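Long-range contact in putative outer membrane lipoprotein (Salmonella typhimurium LT2, PDB 2RD1), which is of unknown function but is probably a lipid-anchored protein of the outer membrane, its soluble part forming a small SH3-like beta domain: residues T3-N11 / I15-L23. Numbering follows the deposited sequence.
Sequences TNYVMTTKN and IVTQGKPQL
Y5 lays one face of its ring against the side chain of K20, just past the second strand of an antiparallel beta hairpin. The hairpin pairs strand 4-9 with strand 14-18 in a small SH3-like fold of the DUF903 family. K20 CB sits over the ring, 3.8 Å from its centroid and displaced toward the rim, in a CH-pi contact. With K20 CG anti to the backbone N (chi1 177°) and the rest of the chain extended, the methylenes run on past CZ to the phenol end. There K20 CD lies 3.6 Å from Y5 OH. P21 packs beside them, its CD 4.1 Å from Y5 CB. The P21 ring also meets the methyl end of selenomethionine M7: the bend at chi3 (-82°) carries CE to within 4.0 Å of P21 CG. M7 and P21 both touch L50 of strand 47-52, and both are buried, so the M7 part of this face belongs to the domain interior. T9 CG2 touches I15 CD1 near the turn. On the other face V6 CG2 and V16 CG2 are in loose contact, and N4 CG lies 4.1 Å from V16 CG1, the two side chains running at a slant to each other. Backbone bonds join Y5 to T17 and M7 to I15 in both directions. T17 OG1 lies against Y5 CB and donates to G19 O, which ties the strand to the bend that follows. T17 O accepts two bonds, from opposite faces of its carbonyl plane: Y5 N at 3.3 Å, and N4 ND2 at 2.8 Å with a bent N-H...O angle of 135°.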
ATOM      1  N   THR A   3       9.499  -2.995   5.907  1.00 47.60           N
ATOM      2  CA  THR A   3       8.658  -2.488   7.032  1.00 48.25           C
ATOM      3  C   THR A   3       7.674  -1.451   6.497  1.00 46.63           C
ATOM      4  O   THR A   3       6.532  -1.361   6.953  1.00 49.55           O
ATOM      5  CB  THR A   3       9.511  -1.813   8.132  1.00 53.10           C
ATOM      6  OG1 THR A   3      10.811  -2.413   8.174  1.00 55.14           O
ATOM      7  CG2 THR A   3       8.848  -1.981   9.490  1.00 53.34           C
ATOM      8  N   ASN A   4       8.123  -0.659   5.534  1.00 32.58           N
ATOM      9  CA  ASN A   4       7.270   0.361   4.938  1.00 29.26           C
ATOM     10  C   ASN A   4       7.137   0.164   3.443  1.00 27.58           C
ATOM     11  O   ASN A   4       8.095  -0.176   2.754  1.00 28.23           O
ATOM     12  CB  ASN A   4       7.832   1.758   5.198  1.00 29.26           C
ATOM     13  CG  ASN A   4       7.426   2.316   6.550  1.00 29.28           C
ATOM     14  OD1 ASN A   4       8.082   3.211   7.081  1.00 27.87           O
ATOM     15  ND2 ASN A   4       6.336   1.805   7.104  1.00 30.75           N
ATOM     16  N   TYR A   5       5.925   0.369   2.954  1.00 25.88           N
ATOM     17  CA  TYR A   5       5.639   0.260   1.541  1.00 23.80           C
ATOM     18  C   TYR A   5       4.910   1.537   1.207  1.00 24.08           C
ATOM     19  O   TYR A   5       4.248   2.122   2.071  1.00 22.32           O
ATOM     20  CB  TYR A   5       4.720  -0.921   1.237  1.00 26.54           C
ATOM     21  CG  TYR A   5       5.438  -2.226   0.968  1.00 26.48           C
ATOM     22  CD1 TYR A   5       6.078  -2.919   1.987  1.00 27.71           C
ATOM     23  CD2 TYR A   5       5.464  -2.771  -0.311  1.00 27.15           C
ATOM     24  CE1 TYR A   5       6.731  -4.132   1.739  1.00 27.57           C
ATOM     25  CE2 TYR A   5       6.109  -3.976  -0.573  1.00 29.69           C
ATOM     26  CZ  TYR A   5       6.741  -4.653   0.458  1.00 30.85           C
ATOM     27  OH  TYR A   5       7.373  -5.848   0.192  1.00 34.89           O
ATOM     28  N   VAL A   6       5.061   1.984  -0.033  1.00 22.99           N
ATOM     29  CA  VAL A   6       4.390   3.182  -0.490  1.00 21.07           C
ATOM     30  C   VAL A   6       3.431   2.759  -1.582  1.00 21.83           C
ATOM     31  O   VAL A   6       3.822   2.162  -2.591  1.00 19.51           O
ATOM     32  CB  VAL A   6       5.373   4.218  -1.043  1.00 20.55           C
ATOM     33  CG1 VAL A   6       4.605   5.389  -1.649  1.00 17.44           C
ATOM     34  CG2 VAL A   6       6.287   4.691   0.065  1.00 18.96           C
HETATM   35  N   MSE A   7       2.166   3.072  -1.350  1.00 23.56           N
HETATM   36  CA  MSE A   7       1.084   2.748  -2.253  1.00 25.71           C
HETATM   37  C   MSE A   7       0.653   3.986  -3.019  1.00 24.49           C
HETATM   38  O   MSE A   7       0.447   5.045  -2.432  1.00 24.81           O
HETATM   39  CB  MSE A   7      -0.097   2.220  -1.440  1.00 40.01           C
HETATM   40  CG  MSE A   7      -1.351   1.919  -2.236  1.00 48.09           C
HETATM   41 SE   MSE A   7      -2.819   1.429  -1.058  1.00 63.29          SE
HETATM   42  CE  MSE A   7      -2.377  -0.427  -0.792  1.00 54.96           C
ATOM     43  N   THR A   8       0.527   3.852  -4.332  1.00 22.94           N
ATOM     44  CA  THR A   8       0.078   4.952  -5.165  1.00 22.86           C
ATOM     45  C   THR A   8      -1.283   4.555  -5.719  1.00 23.13           C
ATOM     46  O   THR A   8      -1.434   3.483  -6.302  1.00 23.01           O
ATOM     47  CB  THR A   8       1.043   5.213  -6.320  1.00 27.19           C
ATOM     48  OG1 THR A   8       2.326   5.556  -5.783  1.00 30.34           O
ATOM     49  CG2 THR A   8       0.546   6.376  -7.178  1.00 28.42           C
ATOM     50  N   THR A   9      -2.281   5.412  -5.530  1.00 22.20           N
ATOM     51  CA  THR A   9      -3.614   5.082  -6.010  1.00 23.71           C
ATOM     52  C   THR A   9      -3.912   5.632  -7.398  1.00 24.29           C
ATOM     53  O   THR A   9      -3.235   6.532  -7.896  1.00 24.94           O
ATOM     54  CB  THR A   9      -4.713   5.558  -5.009  1.00 25.40           C
ATOM     55  OG1 THR A   9      -4.774   6.989  -4.992  1.00 21.02           O
ATOM     56  CG2 THR A   9      -4.397   5.042  -3.584  1.00 23.54           C
ATOM     57  N   LYS A  10      -4.934   5.061  -8.015  1.00 28.76           N
ATOM     58  CA  LYS A  10      -5.364   5.450  -9.346  1.00 30.81           C
ATOM     59  C   LYS A  10      -5.653   6.942  -9.419  1.00 30.46           C
ATOM     60  O   LYS A  10      -5.288   7.599 -10.395  1.00 29.28           O
ATOM     61  CB  LYS A  10      -6.612   4.651  -9.733  1.00 60.23           C
ATOM     62  CG  LYS A  10      -7.098   4.892 -11.155  1.00 65.29           C
ATOM     63  CD  LYS A  10      -8.230   3.944 -11.516  1.00 67.05           C
ATOM     64  CE  LYS A  10      -8.737   4.197 -12.924  1.00 70.54           C
ATOM     65  NZ  LYS A  10      -9.756   3.187 -13.333  1.00 72.04           N
ATOM     66  N   ASN A  11      -6.292   7.474  -8.381  1.00 33.49           N
ATOM     67  CA  ASN A  11      -6.639   8.892  -8.328  1.00 35.27           C
ATOM     68  C   ASN A  11      -5.490   9.808  -7.899  1.00 34.39           C
ATOM     69  O   ASN A  11      -5.697  10.995  -7.648  1.00 35.54           O
ATOM     70  CB  ASN A  11      -7.843   9.116  -7.408  1.00 48.12           C
ATOM     71  CG  ASN A  11      -7.647   8.506  -6.041  1.00 52.76           C
ATOM     72  OD1 ASN A  11      -8.213   7.458  -5.733  1.00 56.96           O
ATOM     73  ND2 ASN A  11      -6.825   9.145  -5.218  1.00 53.25           N
ATOM     74  N   ILE A  15       0.221   6.924  -0.219  1.00 23.23           N
ATOM     75  CA  ILE A  15      -0.025   6.444   1.138  1.00 21.29           C
ATOM     76  C   ILE A  15       1.055   5.479   1.596  1.00 22.92           C
ATOM     77  O   ILE A  15       1.379   4.528   0.895  1.00 21.88           O
ATOM     78  CB  ILE A  15      -1.396   5.741   1.204  1.00 23.78           C
ATOM     79  CG1 ILE A  15      -2.495   6.757   0.897  1.00 24.12           C
ATOM     80  CG2 ILE A  15      -1.618   5.105   2.569  1.00 22.23           C
ATOM     81  CD1 ILE A  15      -3.536   6.240  -0.052  1.00 23.84           C
ATOM     82  N   VAL A  16       1.614   5.735   2.776  1.00 24.91           N
ATOM     83  CA  VAL A  16       2.661   4.886   3.341  1.00 24.65           C
ATOM     84  C   VAL A  16       2.007   3.809   4.207  1.00 26.32           C
ATOM     85  O   VAL A  16       1.084   4.095   4.958  1.00 26.96           O
ATOM     86  CB  VAL A  16       3.632   5.710   4.223  1.00 19.70           C
ATOM     87  CG1 VAL A  16       4.689   4.811   4.822  1.00 14.89           C
ATOM     88  CG2 VAL A  16       4.263   6.824   3.402  1.00 17.21           C
ATOM     89  N   THR A  17       2.476   2.571   4.108  1.00 21.01           N
ATOM     90  CA  THR A  17       1.892   1.509   4.911  1.00 22.99           C
ATOM     91  C   THR A  17       2.931   0.834   5.797  1.00 23.67           C
ATOM     92  O   THR A  17       4.134   0.990   5.602  1.00 22.81           O
ATOM     93  CB  THR A  17       1.237   0.415   4.026  1.00 34.24           C
ATOM     94  OG1 THR A  17       2.261  -0.312   3.334  1.00 33.73           O
ATOM     95  CG2 THR A  17       0.271   1.036   3.007  1.00 32.46           C
ATOM     96  N   GLN A  18       2.447   0.088   6.783  1.00 31.67           N
ATOM     97  CA  GLN A  18       3.310  -0.647   7.696  1.00 32.81           C
ATOM     98  C   GLN A  18       3.171  -2.081   7.219  1.00 33.68           C
ATOM     99  O   GLN A  18       2.084  -2.667   7.296  1.00 34.31           O
ATOM    100  CB  GLN A  18       2.807  -0.517   9.138  1.00 42.48           C
ATOM    101  CG  GLN A  18       2.639   0.921   9.634  1.00 43.77           C
ATOM    102  CD  GLN A  18       2.239   0.998  11.109  1.00 46.67           C
ATOM    103  OE1 GLN A  18       1.302   0.332  11.549  1.00 48.53           O
ATOM    104  NE2 GLN A  18       2.947   1.821  11.873  1.00 47.18           N
ATOM    105  N   GLY A  19       4.257  -2.637   6.697  1.00 31.47           N
ATOM    106  CA  GLY A  19       4.208  -3.995   6.184  1.00 32.83           C
ATOM    107  C   GLY A  19       3.641  -4.006   4.773  1.00 32.50           C
ATOM    108  O   GLY A  19       3.038  -3.025   4.342  1.00 30.31           O
ATOM    109  N   LYS A  20       3.831  -5.108   4.054  1.00 34.73           N
ATOM    110  CA  LYS A  20       3.333  -5.233   2.686  1.00 34.75           C
ATOM    111  C   LYS A  20       1.834  -5.505   2.642  1.00 34.42           C
ATOM    112  O   LYS A  20       1.351  -6.451   3.257  1.00 34.70           O
ATOM    113  CB  LYS A  20       4.068  -6.364   1.956  1.00 41.96           C
ATOM    114  CG  LYS A  20       3.564  -6.625   0.533  1.00 44.19           C
ATOM    115  CD  LYS A  20       4.316  -7.781  -0.144  1.00 44.85           C
ATOM    116  CE  LYS A  20       3.942  -7.871  -1.629  1.00 46.03           C
ATOM    117  NZ  LYS A  20       4.676  -8.952  -2.353  1.00 45.88           N
ATOM    118  N   PRO A  21       1.079  -4.676   1.907  1.00 30.73           N
ATOM    119  CA  PRO A  21      -0.370  -4.860   1.799  1.00 32.73           C
ATOM    120  C   PRO A  21      -0.696  -6.231   1.216  1.00 35.54           C
ATOM    121  O   PRO A  21       0.084  -6.779   0.440  1.00 36.67           O
ATOM    122  CB  PRO A  21      -0.794  -3.709   0.889  1.00 27.78           C
ATOM    123  CG  PRO A  21       0.195  -2.635   1.242  1.00 26.68           C
ATOM    124  CD  PRO A  21       1.492  -3.417   1.262  1.00 26.65           C
ATOM    125  N   GLN A  22      -1.845  -6.785   1.592  1.00 29.84           N
ATOM    126  CA  GLN A  22      -2.236  -8.104   1.110  1.00 33.82           C
ATOM    127  C   GLN A  22      -3.417  -8.029   0.157  1.00 36.65           C
ATOM    128  O   GLN A  22      -4.374  -7.293   0.388  1.00 35.95           O
ATOM    129  CB  GLN A  22      -2.568  -9.012   2.295  1.00 49.83           C
ATOM    130  CG  GLN A  22      -1.398  -9.215   3.251  1.00 52.30           C
ATOM    131  CD  GLN A  22      -0.233  -9.941   2.605  1.00 53.16           C
ATOM    132  OE1 GLN A  22      -0.352 -11.104   2.222  1.00 54.84           O
ATOM    133  NE2 GLN A  22       0.899  -9.255   2.474  1.00 53.30           N
ATOM    134  N   LEU A  23      -3.342  -8.811  -0.912  1.00 43.41           N
ATOM    135  CA  LEU A  23      -4.382  -8.833  -1.930  1.00 48.03           C
ATOM    136  C   LEU A  23      -5.196 -10.127  -1.958  1.00 50.91           C
ATOM    137  O   LEU A  23      -4.637 -11.221  -1.978  1.00 50.96           O
ATOM    138  CB  LEU A  23      -3.737  -8.579  -3.298  1.00 59.75           C
ATOM    139  CG  LEU A  23      -4.452  -8.923  -4.609  1.00 61.14           C
ATOM    140  CD1 LEU A  23      -5.844  -8.314  -4.658  1.00 60.52           C
ATOM    141  CD2 LEU A  23      -3.603  -8.412  -5.763  1.00 61.10           C
TER